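Local coordinates for protein hypothetical glycoside hydrolase (Parabacteroides distasonis, PDB 3TAW) that is of unknown function but is a glycoside hydrolase-like protein of the beta-propeller type, at residues A[79-83]-A[115-121]. Sequence-based numbering, arbitrary orientation.
Sequences RTSRL and PGGTEDP. With EDO (1,2-ethanediol), chain P.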
loop_
_atom_site.group_PDB
_atom_site.type_symbol
_atom_site.label_atom_id
_atom_site.label_comp_id
_atom_site.label_asym_id
_atom_site.label_seq_id
_atom_site.Cartn_x
_atom_site.Cartn_y
_atom_site.Cartn_z
ATOM N N ARG A 79 12.389 -2.479 -14.064
ATOM C CA ARG A 79 11.438 -2.663 -15.182
ATOM C C ARG A 79 10.343 -1.585 -15.122
ATOM O O ARG A 79 10.600 -0.507 -14.601
ATOM C CB ARG A 79 10.893 -4.097 -15.186
ATOM C CG ARG A 79 10.272 -4.602 -13.902
ATOM C CD ARG A 79 11.283 -5.359 -12.982
ATOM N NE ARG A 79 11.683 -6.599 -13.634
ATOM C CZ ARG A 79 11.073 -7.778 -13.513
ATOM N NH1 ARG A 79 10.027 -7.976 -12.687
ATOM N NH2 ARG A 79 11.524 -8.789 -14.228
ATOM N N THR A 80 9.172 -1.826 -15.710
ATOM C CA THR A 80 8.100 -0.837 -15.684
ATOM C C THR A 80 6.911 -1.419 -14.949
ATOM O O THR A 80 6.448 -2.520 -15.279
ATOM C CB THR A 80 7.669 -0.381 -17.097
ATOM O OG1 THR A 80 8.808 0.127 -17.802
ATOM C CG2 THR A 80 6.580 0.718 -17.022
ATOM N N SER A 81 6.406 -0.662 -13.970
ATOM C CA SER A 81 5.216 -1.038 -13.208
ATOM C C SER A 81 3.998 -0.302 -13.747
ATOM O O SER A 81 4.085 0.869 -14.115
ATOM C CB SER A 81 5.393 -0.696 -11.721
ATOM O OG SER A 81 6.386 -1.515 -11.104
ATOM N N ARG A 82 2.896 -1.031 -13.856
ATOM C CA ARG A 82 1.600 -0.537 -14.285
ATOM C C ARG A 82 0.563 -1.220 -13.380
ATOM O O ARG A 82 0.860 -2.254 -12.758
ATOM C CB ARG A 82 1.358 -0.882 -15.767
ATOM C CG ARG A 82 2.409 -0.283 -16.693
ATOM C CD ARG A 82 2.163 -0.646 -18.151
ATOM N NE ARG A 82 3.178 -0.118 -19.055
ATOM C CZ ARG A 82 4.326 -0.727 -19.360
ATOM N NH1 ARG A 82 4.680 -1.873 -18.793
ATOM N NH2 ARG A 82 5.159 -0.170 -20.231
ATOM N N LEU A 83 -0.632 -0.644 -13.273
ATOM C CA LEU A 83 -1.644 -1.202 -12.414
ATOM C C LEU A 83 -2.743 -1.890 -13.199
ATOM O O LEU A 83 -3.373 -1.285 -14.071
ATOM C CB LEU A 83 -2.281 -0.101 -11.555
ATOM C CG LEU A 83 -1.325 0.785 -10.776
ATOM C CD1 LEU A 83 -2.084 1.737 -9.884
ATOM C CD2 LEU A 83 -0.242 -0.025 -9.982
ATOM N N PRO A 115 11.191 5.822 -16.880
ATOM C CA PRO A 115 10.568 4.592 -17.420
ATOM C C PRO A 115 10.041 3.588 -16.405
ATOM O O PRO A 115 9.519 2.541 -16.807
ATOM C CB PRO A 115 11.732 3.963 -18.197
ATOM C CG PRO A 115 12.926 4.271 -17.327
ATOM C CD PRO A 115 12.638 5.613 -16.658
ATOM N N GLY A 116 10.141 3.883 -15.108
ATOM C CA GLY A 116 9.831 2.895 -14.081
ATOM C C GLY A 116 8.347 2.729 -13.801
ATOM O O GLY A 116 7.920 1.703 -13.248
ATOM N N GLY A 117 7.557 3.719 -14.192
ATOM C CA GLY A 117 6.103 3.611 -14.080
ATOM C C GLY A 117 5.514 3.911 -12.710
ATOM O O GLY A 117 6.007 4.755 -11.963
ATOM N N THR A 118 4.429 3.208 -12.390
ATOM C CA THR A 118 3.559 3.582 -11.304
ATOM C C THR A 118 3.469 2.395 -10.343
ATOM O O THR A 118 2.843 1.399 -10.669
ATOM C CB THR A 118 2.152 3.956 -11.881
ATOM O OG1 THR A 118 1.586 2.838 -12.573
ATOM C CG2 THR A 118 2.239 5.123 -12.855
ATOM N N GLU A 119 4.090 2.501 -9.164
ATOM C CA GLU A 119 4.214 1.378 -8.230
ATOM C C GLU A 119 3.327 1.495 -6.990
ATOM O O GLU A 119 2.916 2.591 -6.613
ATOM C CB GLU A 119 5.650 1.267 -7.701
ATOM C CG GLU A 119 6.760 1.324 -8.758
ATOM C CD GLU A 119 8.140 1.256 -8.144
ATOM O OE1 GLU A 119 8.281 1.547 -6.909
ATOM O OE2 GLU A 119 9.097 0.934 -8.895
ATOM N N ASP A 120 3.090 0.347 -6.350
ATOM C CA ASP A 120 2.700 0.289 -4.945
ATOM C C ASP A 120 1.540 1.208 -4.584
ATOM O O ASP A 120 1.666 2.116 -3.745
ATOM C CB ASP A 120 3.915 0.564 -4.075
ATOM C CG ASP A 120 4.985 -0.522 -4.185
ATOM O OD1 ASP A 120 4.780 -1.516 -4.922
ATOM O OD2 ASP A 120 6.005 -0.394 -3.463
ATOM N N PRO A 121 0.394 0.962 -5.223
ATOM C CA PRO A 121 -0.820 1.768 -5.019
ATOM C C PRO A 121 -1.491 1.496 -3.663
ATOM O O PRO A 121 -1.437 0.374 -3.148
ATOM C CB PRO A 121 -1.721 1.277 -6.116
ATOM C CG PRO A 121 -1.341 -0.153 -6.315
ATOM C CD PRO A 121 0.153 -0.159 -6.166
HETATM C C1 EDO P . 12.880 2.515 -6.039
HETATM O O1 EDO P . 12.650 3.125 -4.762
HETATM C C2 EDO P . 11.546 2.397 -6.753
HETATM O O2 EDO P . 10.541 2.104 -5.785
HETATM O O HOH W 1 8.760 -0.138 -11.356
#
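Ser81 meets Gly116, Gly117 and Thr118 through its backbone, forming the single beta bridge of this contact, where strands 81-83 and 117-119 cross at 67° with their axes 4.6 Å apart. Ser81 N donates to Gly116 O at 2.9 Å, and Thr118 N returns a bond of the same length to Ser81 O; both are nearly straight. Gly117, at positive phi, brings its CA to 3.4 Å from Ser81 O in a CA-H...O contact. The hydroxyl of Ser81, with OG anti to the carbonyl carbon (chi1 -68°), lies 3.7 Å from Glu119 CG. It donates to a water that in turn donates to Gly116 O and Glu119 OE2, so one water ties both segments together, while Arg67 also bonds to Ser81 OG. The other carboxylate oxygen, Glu119 OE1, accepts from a 1,2-ethanediol that Lys177 also holds.

At the Pro121 end, Leu83 packs with CD2 3.5 Å from Thr118 O, a buried carbonyl with no polar partner, and with CD1 3.8 Å from Pro121 CB, the two side chains running antiparallel alongside each other. Thr118 turns OG1 into the position between its backbone N and carbonyl carbon (chi1 60°), bringing it 3.8 Å from Arg82 CA. Beyond Ser81, Thr80 OG1 bonds to Pro115 O at 2.7 Å, almost in line with the carbonyl, and its CG2 sits over the centre of the Arg82 guanidinium, which is salt-bridged to Asp70.

The contact joins two four-stranded antiparallel sheets, consistent with neighbouring propeller blades: strand 81-88 lies between strands 61-69 and 95-96, whereas 117-125 is the outermost strand of its sheet, paired with strand 131-138.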